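Local atomic coordinates of probable Thioesterase (Bartonella henselae, PDB entry 3HM0), a protein that probably hydrolyses thioesters, with a hotdog fold whose four copies make up the assembly. Residues A41-V45 with A46-F50; N78-A82 with S83-G87. All blocks are in the same frame, centred on the assembly; numbering follows the deposited sequence.

How the interactions relate
Interactions 1 and 2 illustrate how a few short hydrogen bonds round a turn can finish a regular element. The first, at 41-50, closes strand 37-42, at the margin of the five-stranded antiparallel sheet, and leads toward the long helix 58-72. The second, at 78-87, ends the short helix 78-83 before strand 90-101, the other outermost strand. They follow one another along the chain, with centres about 32 Å apart and nearest atoms about 15 Å apart, so neither touches the other within a subunit. Across the assembly they do meet: F50 of interaction 1 packs on A82 of the fourth subunit, and N78 of interaction 2 packs on V45 of the third.

Interaction 1. Residues A41-V45 with A46-F50; sequences ARVYV and ADTDF
D47 swings its CG to the flank of its own backbone N (chi1 -66°), which sends the carboxylate back along the chain toward Y44; V43 extends CG1 opposite its N (chi1 168°) and meets D47 CB at 3.9 Å. The carboxylate receives Y44 N on OD2 at 3.1 Å, an almost straight bond (174°) that uses the anti lone pair. In return D47 N reaches Y44 O at 2.9 Å, from above the carbonyl plane, and this reciprocal pair pins the single 3-10 turn that follows two residues after the strand. The turn opens the loop between the first strand and the long helix of a hotdog fold, and its D-T-D sequence resembles that of YbgC-type thioesterases. OD1 of D47 is held separately, by a salt bridge to R58 at the start of helix 58-72. One residue on, V45 O is gripped twice by T48: OG1 donates to it at 2.9 Å within the carbonyl plane, on a lone pair, while T48 N lies 3.1 Å from the same oxygen, above that plane. T48 CG2 rests 3.5 Å from Y44 O. The same OG1 also bonds to F50 N of the second subunit, carrying the turn into the subunit interface.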
loop_
_atom_site.group_PDB
_atom_site.type_symbol
_atom_site.label_atom_id
_atom_site.label_comp_id
_atom_site.label_asym_id
_atom_site.label_seq_id
_atom_site.Cartn_x
_atom_site.Cartn_y
_atom_site.Cartn_z
ATOM N N ALA A 41 15.851 -5.401 -4.934
ATOM C CA ALA A 41 14.680 -5.829 -4.185
ATOM C C ALA A 41 13.980 -6.931 -4.950
ATOM O O ALA A 41 14.012 -6.965 -6.182
ATOM C CB ALA A 41 13.725 -4.657 -3.910
ATOM N N ARG A 42 13.380 -7.836 -4.197
ATOM C CA ARG A 42 12.608 -8.951 -4.723
ATOM C C ARG A 42 11.124 -8.548 -4.875
ATOM O O ARG A 42 10.628 -7.677 -4.163
ATOM C CB ARG A 42 12.749 -10.137 -3.751
ATOM C CG ARG A 42 12.123 -11.455 -4.219
ATOM C CD ARG A 42 12.964 -12.096 -5.293
ATOM N NE ARG A 42 14.240 -12.566 -4.766
ATOM C CZ ARG A 42 15.076 -13.368 -5.416
ATOM N NH1 ARG A 42 14.790 -13.792 -6.639
ATOM N NH2 ARG A 42 16.203 -13.754 -4.826
ATOM N N VAL A 43 10.426 -9.176 -5.811
ATOM C CA VAL A 43 9.002 -8.940 -5.970
ATOM C C VAL A 43 8.248 -10.053 -5.262
ATOM O O VAL A 43 8.462 -11.236 -5.527
ATOM C CB VAL A 43 8.578 -8.936 -7.442
ATOM C CG1 VAL A 43 7.056 -8.993 -7.561
ATOM C CG2 VAL A 43 9.186 -7.727 -8.202
ATOM N N TYR A 44 7.346 -9.645 -4.382
ATOM C CA TYR A 44 6.517 -10.537 -3.618
ATOM C C TYR A 44 5.052 -10.393 -4.028
ATOM O O TYR A 44 4.722 -9.530 -4.844
ATOM C CB TYR A 44 6.694 -10.186 -2.144
ATOM C CG TYR A 44 8.104 -10.362 -1.656
ATOM C CD1 TYR A 44 8.592 -11.631 -1.318
ATOM C CD2 TYR A 44 8.963 -9.270 -1.538
ATOM C CE1 TYR A 44 9.902 -11.805 -0.861
ATOM C CE2 TYR A 44 10.283 -9.434 -1.094
ATOM C CZ TYR A 44 10.733 -10.704 -0.749
ATOM O OH TYR A 44 12.011 -10.876 -0.298
ATOM N N VAL A 45 4.167 -11.220 -3.463
ATOM C CA VAL A 45 2.758 -11.196 -3.855
ATOM C C VAL A 45 2.141 -9.791 -3.703
ATOM O O VAL A 45 1.354 -9.340 -4.548
ATOM C CB VAL A 45 1.917 -12.297 -3.145
ATOM C CG1 VAL A 45 0.417 -12.168 -3.502
ATOM C CG2 VAL A 45 2.425 -13.705 -3.518
ATOM N N ALA A 46 2.531 -9.103 -2.629
ATOM C CA ALA A 46 2.067 -7.764 -2.308
ATOM C C ALA A 46 2.284 -6.791 -3.471
ATOM O O ALA A 46 1.517 -5.849 -3.659
ATOM C CB ALA A 46 2.769 -7.271 -1.078
ATOM N N ASP A 47 3.321 -7.020 -4.259
ATOM C CA ASP A 47 3.712 -6.046 -5.277
ATOM C C ASP A 47 2.874 -6.171 -6.560
ATOM O O ASP A 47 2.895 -5.269 -7.404
ATOM C CB ASP A 47 5.203 -6.180 -5.567
ATOM C CG ASP A 47 6.041 -5.807 -4.381
ATOM O OD1 ASP A 47 5.908 -4.641 -3.920
ATOM O OD2 ASP A 47 6.805 -6.674 -3.885
ATOM N N THR A 48 2.110 -7.264 -6.662
ATOM C CA THR A 48 1.483 -7.672 -7.912
ATOM C C THR A 48 0.026 -7.263 -7.982
ATOM O O THR A 48 -0.585 -6.922 -6.944
ATOM C CB THR A 48 1.567 -9.194 -8.142
ATOM O OG1 THR A 48 0.641 -9.859 -7.283
ATOM C CG2 THR A 48 2.967 -9.714 -7.903
ATOM N N ASP A 49 -0.519 -7.272 -9.206
ATOM C CA ASP A 49 -1.954 -7.076 -9.395
ATOM C C ASP A 49 -2.626 -8.205 -10.151
ATOM O O ASP A 49 -1.987 -9.183 -10.546
ATOM C CB ASP A 49 -2.289 -5.708 -9.999
ATOM C CG ASP A 49 -1.870 -5.561 -11.467
ATOM O OD1 ASP A 49 -1.686 -6.565 -12.196
ATOM O OD2 ASP A 49 -1.734 -4.396 -11.891
ATOM N N PHE A 50 -3.932 -8.073 -10.354
ATOM C CA PHE A 50 -4.660 -9.121 -11.063
ATOM C C PHE A 50 -4.201 -9.381 -12.512
ATOM O O PHE A 50 -4.528 -10.422 -13.061
ATOM C CB PHE A 50 -6.182 -8.967 -10.918
ATOM C CG PHE A 50 -6.828 -7.993 -11.865
ATOM C CD1 PHE A 50 -8.146 -8.217 -12.287
ATOM C CD2 PHE A 50 -6.162 -6.830 -12.306
ATOM C CE1 PHE A 50 -8.792 -7.323 -13.144
ATOM C CE2 PHE A 50 -6.791 -5.918 -13.179
ATOM C CZ PHE A 50 -8.110 -6.160 -13.595
#

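Interaction 2. Residues N78-A82 with S83-G87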
loop_
_atom_site.group_PDB
_atom_site.type_symbol
_atom_site.label_atom_id
_atom_site.label_comp_id
_atom_site.label_asym_id
_atom_site.label_seq_id
_atom_site.Cartn_x
_atom_site.Cartn_y
_atom_site.Cartn_z
ATOM N N ASN A 78 16.124 9.640 6.835
ATOM C CA ASN A 78 14.831 10.291 7.030
ATOM C C ASN A 78 14.531 10.591 8.495
ATOM O O ASN A 78 13.862 11.575 8.818
ATOM C CB ASN A 78 13.688 9.473 6.393
ATOM C CG ASN A 78 13.684 9.545 4.863
ATOM O OD1 ASN A 78 13.763 10.624 4.272
ATOM N ND2 ASN A 78 13.587 8.384 4.220
ATOM N N THR A 79 15.045 9.735 9.376
ATOM C CA THR A 79 14.955 9.927 10.821
ATOM C C THR A 79 15.782 11.137 11.283
ATOM O O THR A 79 15.336 11.890 12.152
ATOM C CB THR A 79 15.422 8.676 11.580
ATOM O OG1 THR A 79 14.892 7.506 10.941
ATOM C CG2 THR A 79 14.952 8.733 13.028
ATOM N N LEU A 80 16.965 11.324 10.697
ATOM C CA LEU A 80 17.832 12.439 11.072
ATOM C C LEU A 80 17.206 13.778 10.716
ATOM O O LEU A 80 17.062 14.650 11.584
ATOM C CB LEU A 80 19.193 12.310 10.409
ATOM C CG LEU A 80 20.371 12.906 11.178
ATOM C CD1 LEU A 80 20.883 11.904 12.227
ATOM C CD2 LEU A 80 21.470 13.272 10.185
ATOM N N LEU A 81 16.804 13.915 9.452
ATOM C CA LEU A 81 16.058 15.083 8.984
ATOM C C LEU A 81 14.755 15.330 9.754
ATOM O O LEU A 81 14.413 16.487 10.060
ATOM C CB LEU A 81 15.756 14.955 7.493
ATOM C CG LEU A 81 17.010 14.782 6.631
ATOM C CD1 LEU A 81 16.653 14.174 5.285
ATOM C CD2 LEU A 81 17.761 16.096 6.467
ATOM N N ALA A 82 14.043 14.254 10.090
ATOM C CA ALA A 82 12.761 14.386 10.791
ATOM C C ALA A 82 12.913 14.666 12.268
ATOM O O ALA A 82 11.965 15.101 12.898
ATOM C CB ALA A 82 11.918 13.140 10.601
ATOM N N SER A 83 14.083 14.382 12.831
ATOM C CA SER A 83 14.272 14.417 14.286
ATOM C C SER A 83 14.147 15.818 14.865
ATOM O O SER A 83 13.621 15.989 15.948
ATOM C CB SER A 83 15.621 13.802 14.679
ATOM O OG SER A 83 16.718 14.539 14.144
ATOM N N GLY A 84 14.607 16.817 14.122
ATOM C CA GLY A 84 14.651 18.182 14.607
ATOM C C GLY A 84 16.081 18.667 14.780
ATOM O O GLY A 84 16.308 19.844 15.041
ATOM N N VAL A 85 17.042 17.760 14.617
ATOM C CA VAL A 85 18.452 18.041 14.867
ATOM C C VAL A 85 18.983 19.296 14.171
ATOM O O VAL A 85 19.842 19.992 14.713
ATOM C CB VAL A 85 19.341 16.838 14.471
ATOM C CG1 VAL A 85 19.466 16.711 12.934
ATOM C CG2 VAL A 85 20.723 16.968 15.132
ATOM N N GLU A 86 18.469 19.562 12.971
ATOM C CA GLU A 86 18.892 20.679 12.144
ATOM C C GLU A 86 18.282 22.007 12.616
ATOM O O GLU A 86 18.588 23.066 12.083
ATOM C CB GLU A 86 18.515 20.411 10.678
ATOM C CG GLU A 86 19.036 19.108 10.074
ATOM C CD GLU A 86 20.555 19.051 9.963
ATOM O OE1 GLU A 86 21.191 20.093 9.686
ATOM O OE2 GLU A 86 21.125 17.957 10.140
ATOM N N GLY A 87 17.433 21.963 13.633
ATOM C CA GLY A 87 16.776 23.179 14.119
ATOM C C GLY A 87 15.265 23.089 14.016
ATOM O O GLY A 87 14.543 23.548 14.909
#
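The flat peptide group of L80 receives S83 in two ways: the backbone N of S83 stands over one face, well above the carbonyl plane, whereas the hydroxyl lies much closer to that plane, tilted 21° from it. Both are bonded to L80 O, S83 N at 3.2 Å and S83 OG at 2.6 Å. This is the close of a helix by an ST turn, since OG also accepts a bond from V85 N, two residues further on. One hydroxyl thus gives its hydrogen backwards to the last turn of the helix and takes another from the loop that leaves it. What puts OG between the two is a chi1 of 63°, which sets it between its own N and carbonyl carbon, on the side of L80.

The change of direction falls at G84, whose phi is positive (113°), a backbone shape that suits a residue without a side chain. A type I beta turn from G84 to G87 follows, closed by G87 N on G84 O at 2.8 Å, and carries the chain toward strand 90-101. L81 and A82 pack on F92 and F91 of that strand; T79 OG1 bonds to D108 of the third subunit.

Apolar contact is slight by comparison. L80 and V85, like S83 and G84, touch a crystal neighbour, so the lattice may influence their placement. V85 CG1 comes within 4.3 Å of L80 CG and settles 3.4 Å from L80 O, the oxygen that S83 already grips twice.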